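Local structure of epimerase domain-containing protein (Bacillus cereus HuA2-4, 6ZLK) at residues V77-T89 / P97-L109. The protein interconverts UDP-glucuronic acid and UDP-galacturonic acid by epimerisation at C4 of the sugar, using bound NAD as its cofactor. Numbering follows the deposited sequence.
With NAD (nicotinamide-adenine-dinucleotide), chain E.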
loop_
_atom_site.group_PDB
_atom_site.type_symbol
_atom_site.label_atom_id
_atom_site.label_comp_id
_atom_site.label_asym_id
_atom_site.label_seq_id
_atom_site.Cartn_x
_atom_site.Cartn_y
_atom_site.Cartn_z
ATOM N N VAL A 77 9.877 -7.083 -22.465
ATOM C CA VAL A 77 10.358 -6.630 -21.150
ATOM C C VAL A 77 9.680 -5.298 -20.865
ATOM O O VAL A 77 9.639 -4.410 -21.756
ATOM C CB VAL A 77 11.887 -6.474 -21.106
ATOM C CG1 VAL A 77 12.349 -5.868 -19.807
ATOM C CG2 VAL A 77 12.548 -7.827 -21.353
ATOM N N VAL A 78 9.181 -5.156 -19.668
ATOM C CA VAL A 78 8.688 -3.852 -19.151
ATOM C C VAL A 78 9.605 -3.356 -18.069
ATOM O O VAL A 78 9.965 -4.117 -17.189
ATOM C CB VAL A 78 7.260 -3.927 -18.598
ATOM C CG1 VAL A 78 6.863 -2.560 -18.017
ATOM C CG2 VAL A 78 6.296 -4.424 -19.663
ATOM N N TYR A 79 10.125 -2.149 -18.239
ATOM C CA TYR A 79 10.737 -1.367 -17.159
ATOM C C TYR A 79 9.715 -0.354 -16.687
ATOM O O TYR A 79 9.365 0.582 -17.431
ATOM C CB TYR A 79 11.987 -0.650 -17.615
ATOM C CG TYR A 79 13.223 -1.484 -17.662
ATOM C CD1 TYR A 79 13.923 -1.816 -16.505
ATOM C CD2 TYR A 79 13.791 -1.839 -18.868
ATOM C CE1 TYR A 79 15.106 -2.525 -16.589
ATOM C CE2 TYR A 79 14.972 -2.527 -18.970
ATOM C CZ TYR A 79 15.654 -2.870 -17.813
ATOM O OH TYR A 79 16.857 -3.508 -17.931
ATOM N N HIS A 80 9.217 -0.542 -15.477
ATOM C CA HIS A 80 8.127 0.306 -14.968
ATOM C C HIS A 80 8.704 1.361 -14.026
ATOM O O HIS A 80 8.924 1.122 -12.830
ATOM C CB HIS A 80 7.016 -0.557 -14.375
ATOM C CG HIS A 80 5.996 0.300 -13.767
ATOM N ND1 HIS A 80 5.568 1.474 -14.369
ATOM C CD2 HIS A 80 5.229 0.106 -12.665
ATOM C CE1 HIS A 80 4.633 2.008 -13.592
ATOM N NE2 HIS A 80 4.371 1.155 -12.534
ATOM N N LEU A 81 9.012 2.539 -14.556
ATOM C CA LEU A 81 9.560 3.651 -13.774
ATOM C C LEU A 81 8.527 4.759 -13.548
ATOM O O LEU A 81 8.788 5.655 -12.713
ATOM C CB LEU A 81 10.792 4.247 -14.441
ATOM C CG LEU A 81 12.079 3.439 -14.255
ATOM C CD1 LEU A 81 12.124 2.181 -15.075
ATOM C CD2 LEU A 81 13.304 4.285 -14.577
ATOM N N ALA A 82 7.423 4.767 -14.283
ATOM C CA ALA A 82 6.437 5.869 -14.136
ATOM C C ALA A 82 5.945 5.923 -12.699
ATOM O O ALA A 82 5.638 4.842 -12.132
ATOM C CB ALA A 82 5.277 5.710 -15.052
ATOM N N ALA A 83 5.928 7.099 -12.113
ATOM C CA ALA A 83 5.488 7.316 -10.747
ATOM C C ALA A 83 5.487 8.804 -10.482
ATOM O O ALA A 83 6.071 9.570 -11.310
ATOM C CB ALA A 83 6.424 6.637 -9.812
ATOM N N ILE A 84 4.894 9.159 -9.366
ATOM C CA ILE A 84 5.074 10.497 -8.764
ATOM C C ILE A 84 6.054 10.264 -7.639
ATOM O O ILE A 84 5.733 9.543 -6.689
ATOM C CB ILE A 84 3.748 11.105 -8.265
ATOM C CG1 ILE A 84 2.782 11.271 -9.431
ATOM C CG2 ILE A 84 4.071 12.445 -7.601
ATOM C CD1 ILE A 84 3.169 12.283 -10.476
ATOM N N PRO A 85 7.272 10.843 -7.716
ATOM C CA PRO A 85 8.268 10.671 -6.675
ATOM C C PRO A 85 8.193 11.876 -5.730
ATOM O O PRO A 85 7.495 12.828 -5.973
ATOM C CB PRO A 85 9.552 10.618 -7.517
ATOM C CG PRO A 85 9.333 11.722 -8.537
ATOM C CD PRO A 85 7.837 11.614 -8.848
ATOM N N GLY A 86 8.932 11.819 -4.663
ATOM C CA GLY A 86 9.102 13.034 -3.844
ATOM C C GLY A 86 8.515 12.759 -2.482
ATOM O O GLY A 86 7.247 12.755 -2.331
ATOM N N VAL A 87 9.404 12.469 -1.543
ATOM C CA VAL A 87 9.026 12.128 -0.160
ATOM C C VAL A 87 8.266 13.333 0.417
ATOM O O VAL A 87 7.315 13.160 1.139
ATOM C CB VAL A 87 10.292 11.750 0.629
ATOM C CG1 VAL A 87 10.066 11.720 2.127
ATOM C CG2 VAL A 87 10.891 10.440 0.123
ATOM N N ARG A 88 8.737 14.550 0.155
ATOM C CA ARG A 88 8.378 15.695 1.022
ATOM C C ARG A 88 7.065 16.324 0.566
ATOM O O ARG A 88 6.516 17.158 1.315
ATOM C CB ARG A 88 9.540 16.701 1.017
ATOM C CG ARG A 88 10.791 16.148 1.690
ATOM C CD ARG A 88 11.970 17.128 1.655
ATOM N NE ARG A 88 12.515 17.364 0.327
ATOM C CZ ARG A 88 13.371 16.552 -0.302
ATOM N NH1 ARG A 88 13.810 16.849 -1.519
ATOM N NH2 ARG A 88 13.793 15.455 0.312
ATOM N N THR A 89 6.584 16.035 -0.633
ATOM C CA THR A 89 5.380 16.677 -1.212
ATOM C C THR A 89 4.231 15.679 -1.344
ATOM O O THR A 89 3.430 15.841 -2.251
ATOM C CB THR A 89 5.740 17.308 -2.558
ATOM O OG1 THR A 89 6.215 16.254 -3.404
ATOM C CG2 THR A 89 6.778 18.395 -2.380
ATOM N N PRO A 97 -2.565 12.191 -6.385
ATOM C CA PRO A 97 -1.798 11.760 -7.552
ATOM C C PRO A 97 -0.799 10.623 -7.297
ATOM O O PRO A 97 -0.458 9.909 -8.208
ATOM C CB PRO A 97 -1.049 13.049 -7.937
ATOM C CG PRO A 97 -1.997 14.122 -7.483
ATOM C CD PRO A 97 -2.411 13.635 -6.114
ATOM N N TYR A 98 -0.286 10.522 -6.081
ATOM C CA TYR A 98 0.628 9.413 -5.722
ATOM C C TYR A 98 -0.147 8.103 -5.732
ATOM O O TYR A 98 0.343 7.079 -6.227
ATOM C CB TYR A 98 1.237 9.561 -4.337
ATOM C CG TYR A 98 2.266 10.670 -4.211
ATOM C CD1 TYR A 98 1.885 11.994 -4.182
ATOM C CD2 TYR A 98 3.612 10.375 -4.232
ATOM C CE1 TYR A 98 2.837 12.996 -4.004
ATOM C CE2 TYR A 98 4.565 11.360 -4.059
ATOM C CZ TYR A 98 4.175 12.668 -3.987
ATOM O OH TYR A 98 5.140 13.624 -3.853
ATOM N N VAL A 99 -1.377 8.146 -5.226
ATOM C CA VAL A 99 -2.178 6.893 -5.263
ATOM C C VAL A 99 -2.517 6.507 -6.713
ATOM O O VAL A 99 -2.391 5.384 -7.115
ATOM C CB VAL A 99 -3.435 7.072 -4.412
ATOM C CG1 VAL A 99 -4.347 5.894 -4.601
ATOM C CG2 VAL A 99 -3.093 7.250 -2.963
ATOM N N THR A 100 -2.998 7.447 -7.511
ATOM C CA THR A 100 -3.418 7.159 -8.876
ATOM C C THR A 100 -2.214 6.698 -9.712
ATOM O O THR A 100 -2.270 5.684 -10.358
ATOM C CB THR A 100 -4.032 8.426 -9.459
ATOM O OG1 THR A 100 -5.235 8.646 -8.681
ATOM C CG2 THR A 100 -4.316 8.250 -10.938
ATOM N N ASN A 101 -1.126 7.423 -9.631
ATOM C CA ASN A 101 0.000 7.119 -10.551
ATOM C C ASN A 101 0.930 6.052 -9.995
ATOM O O ASN A 101 1.661 5.460 -10.808
ATOM C CB ASN A 101 0.748 8.394 -10.895
ATOM C CG ASN A 101 -0.168 9.312 -11.656
ATOM O OD1 ASN A 101 -0.603 8.921 -12.740
ATOM N ND2 ASN A 101 -0.538 10.440 -11.066
ATOM N N ASN A 102 0.969 5.787 -8.689
ATOM C CA ASN A 102 1.913 4.808 -8.134
ATOM C C ASN A 102 1.190 3.480 -7.879
ATOM O O ASN A 102 1.903 2.437 -7.879
ATOM C CB ASN A 102 2.621 5.282 -6.871
ATOM C CG ASN A 102 3.485 6.512 -7.108
ATOM O OD1 ASN A 102 3.617 6.943 -8.268
ATOM N ND2 ASN A 102 3.973 7.126 -6.052
ATOM N N ILE A 103 -0.129 3.493 -7.628
ATOM C CA ILE A 103 -0.877 2.245 -7.323
ATOM C C ILE A 103 -1.759 1.850 -8.510
ATOM O O ILE A 103 -1.579 0.749 -9.045
ATOM C CB ILE A 103 -1.675 2.377 -6.022
ATOM C CG1 ILE A 103 -0.799 2.854 -4.871
ATOM C CG2 ILE A 103 -2.332 1.047 -5.683
ATOM C CD1 ILE A 103 -1.475 2.965 -3.542
ATOM N N MET A 104 -2.651 2.738 -8.943
ATOM C CA MET A 104 -3.603 2.371 -10.019
ATOM C C MET A 104 -2.837 2.083 -11.316
ATOM O O MET A 104 -3.142 1.099 -12.005
ATOM C CB MET A 104 -4.664 3.447 -10.284
ATOM C CG MET A 104 -5.708 3.544 -9.235
ATOM S SD MET A 104 -6.703 2.045 -9.145
ATOM C CE MET A 104 -7.027 1.556 -10.824
ATOM N N VAL A 105 -1.819 2.858 -11.657
ATOM C CA VAL A 105 -1.028 2.613 -12.885
ATOM C C VAL A 105 -0.373 1.229 -12.818
ATOM O O VAL A 105 -0.358 0.502 -13.797
ATOM C CB VAL A 105 0.003 3.745 -13.060
ATOM C CG1 VAL A 105 1.144 3.345 -13.959
ATOM C CG2 VAL A 105 -0.692 4.956 -13.646
ATOM N N THR A 106 0.181 0.885 -11.680
ATOM C CA THR A 106 0.889 -0.393 -11.540
ATOM C C THR A 106 -0.124 -1.534 -11.694
ATOM O O THR A 106 0.158 -2.496 -12.427
ATOM C CB THR A 106 1.636 -0.468 -10.209
ATOM O OG1 THR A 106 2.637 0.560 -10.156
ATOM C CG2 THR A 106 2.334 -1.787 -10.006
ATOM N N GLN A 107 -1.270 -1.395 -11.066
ATOM C CA GLN A 107 -2.306 -2.447 -11.199
ATOM C C GLN A 107 -2.697 -2.582 -12.675
ATOM O O GLN A 107 -2.860 -3.725 -13.149
ATOM C CB GLN A 107 -3.510 -2.168 -10.317
ATOM C CG GLN A 107 -4.504 -3.321 -10.319
ATOM C CD GLN A 107 -5.742 -3.037 -11.118
ATOM O OE1 GLN A 107 -5.829 -2.039 -11.816
ATOM N NE2 GLN A 107 -6.690 -3.966 -11.039
ATOM N N GLN A 108 -2.948 -1.489 -13.367
ATOM C CA GLN A 108 -3.402 -1.595 -14.768
ATOM C C GLN A 108 -2.325 -2.267 -15.642
ATOM O O GLN A 108 -2.671 -3.073 -16.536
ATOM C CB GLN A 108 -3.750 -0.217 -15.325
ATOM C CG GLN A 108 -5.008 0.383 -14.710
ATOM C CD GLN A 108 -5.726 1.275 -15.712
ATOM O OE1 GLN A 108 -5.199 1.660 -16.752
ATOM N NE2 GLN A 108 -6.943 1.662 -15.381
ATOM N N LEU A 109 -1.074 -1.899 -15.467
ATOM C CA LEU A 109 0.029 -2.550 -16.216
ATOM C C LEU A 109 0.048 -4.043 -15.914
ATOM O O LEU A 109 0.115 -4.821 -16.857
ATOM C CB LEU A 109 1.364 -1.919 -15.881
ATOM C CG LEU A 109 1.579 -0.540 -16.468
ATOM C CD1 LEU A 109 2.816 0.033 -15.860
ATOM C CD2 LEU A 109 1.733 -0.596 -17.996
HETATM P PA NAD E . 10.672 11.467 -12.762
HETATM O O1A NAD E . 9.547 12.217 -12.161
HETATM O O2A NAD E . 11.826 12.211 -13.366
HETATM O O5B NAD E . 10.210 10.365 -13.786
HETATM C C5B NAD E . 8.958 9.653 -13.698
HETATM C C4B NAD E . 8.165 9.883 -14.962
HETATM O O4B NAD E . 6.921 9.157 -14.846
HETATM C C3B NAD E . 7.808 11.332 -15.241
HETATM O O3B NAD E . 8.499 11.881 -16.356
HETATM C C2B NAD E . 6.278 11.311 -15.339
HETATM O O2B NAD E . 5.720 12.159 -16.327
HETATM C C1B NAD E . 5.994 9.841 -15.666
HETATM N N9A NAD E . 4.677 9.381 -15.262
HETATM C C8A NAD E . 4.109 9.450 -14.017
HETATM N N7A NAD E . 2.903 8.952 -13.965
HETATM C C5A NAD E . 2.637 8.607 -15.288
HETATM C C6A NAD E . 1.513 8.066 -15.929
HETATM N N6A NAD E . 0.331 7.825 -15.318
HETATM N N1A NAD E . 1.608 7.791 -17.252
HETATM C C2A NAD E . 2.769 8.062 -17.890
HETATM N N3A NAD E . 3.882 8.628 -17.402
HETATM C C4A NAD E . 3.755 8.850 -16.096
HETATM O O3 NAD E . 11.224 10.585 -11.540
HETATM P PN NAD E . 12.618 9.736 -11.425
HETATM O O1N NAD E . 13.444 10.421 -10.440
HETATM O O2N NAD E . 13.085 9.451 -12.767
HETATM O O5D NAD E . 12.067 8.395 -10.802
HETATM C C5D NAD E . 11.843 7.324 -11.641
HETATM C C4D NAD E . 11.425 6.162 -10.786
HETATM O O4D NAD E . 12.478 5.819 -9.868
HETATM C C3D NAD E . 10.164 6.398 -9.942
HETATM O O3D NAD E . 9.367 5.200 -9.921
HETATM C C2D NAD E . 10.704 6.629 -8.532
HETATM O O2D NAD E . 9.717 6.356 -7.533
HETATM C C1D NAD E . 11.933 5.728 -8.593
HETATM N N1N NAD E . 13.015 6.145 -7.715
HETATM C C2N NAD E . 13.724 7.282 -7.968
HETATM C C3N NAD E . 14.721 7.646 -7.132
HETATM C C7N NAD E . 15.470 8.918 -7.325
HETATM O O7N NAD E . 16.361 9.137 -6.523
HETATM N N7N NAD E . 15.183 9.698 -8.377
HETATM C C4N NAD E . 15.092 6.792 -6.078
HETATM C C5N NAD E . 14.266 5.721 -5.749
HETATM C C6N NAD E . 13.269 5.386 -6.611
HETATM O O HOH W 1 3.495 3.513 -10.898
#
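Asn102 grips the backbone of Ile84 with both ends of its amide: Ile84 N gives its hydrogen to OD1 (2.8 Å), on a lone pair in the carbonyl plane, while ND2 donates almost straight to Ile84 O (168°). The second ND2 bond, to Thr152, further fixes the amide's rotation. Pinned in this way, Ile84 holds CG2 anti to its own N and over the centre of the buried Tyr98 ring, whose OH donates to Gly86 O (2.7 Å). Helix 96-113 is the crossover of a beta-alpha-beta unit in a Rossmann-type NAD-binding domain, running antiparallel to strand 77-80; helix and following loop together line the cofactor's site. Here Asn101 OD1 accepts from the adenine amine N6A of NAD (3.0 Å), and Leu81 O receives the nicotinamide-side ribose hydroxyl O3D. At the strand's end, Leu109 CD1 sits over one face of the His80 ring, offset toward its rim; NE2 hydrogen-bonds to Thr106 OG1 in the ring plane (3.0 Å), and ND1 to Thr6. Between these clusters a water donates to Ala82 O and Asn101 O. The solvent side is looser: exposed Pro97 keeps CB 4.5 Å from Ile84 CG1, and exposed Thr89 places OG1 2.9 Å from Tyr98 OH.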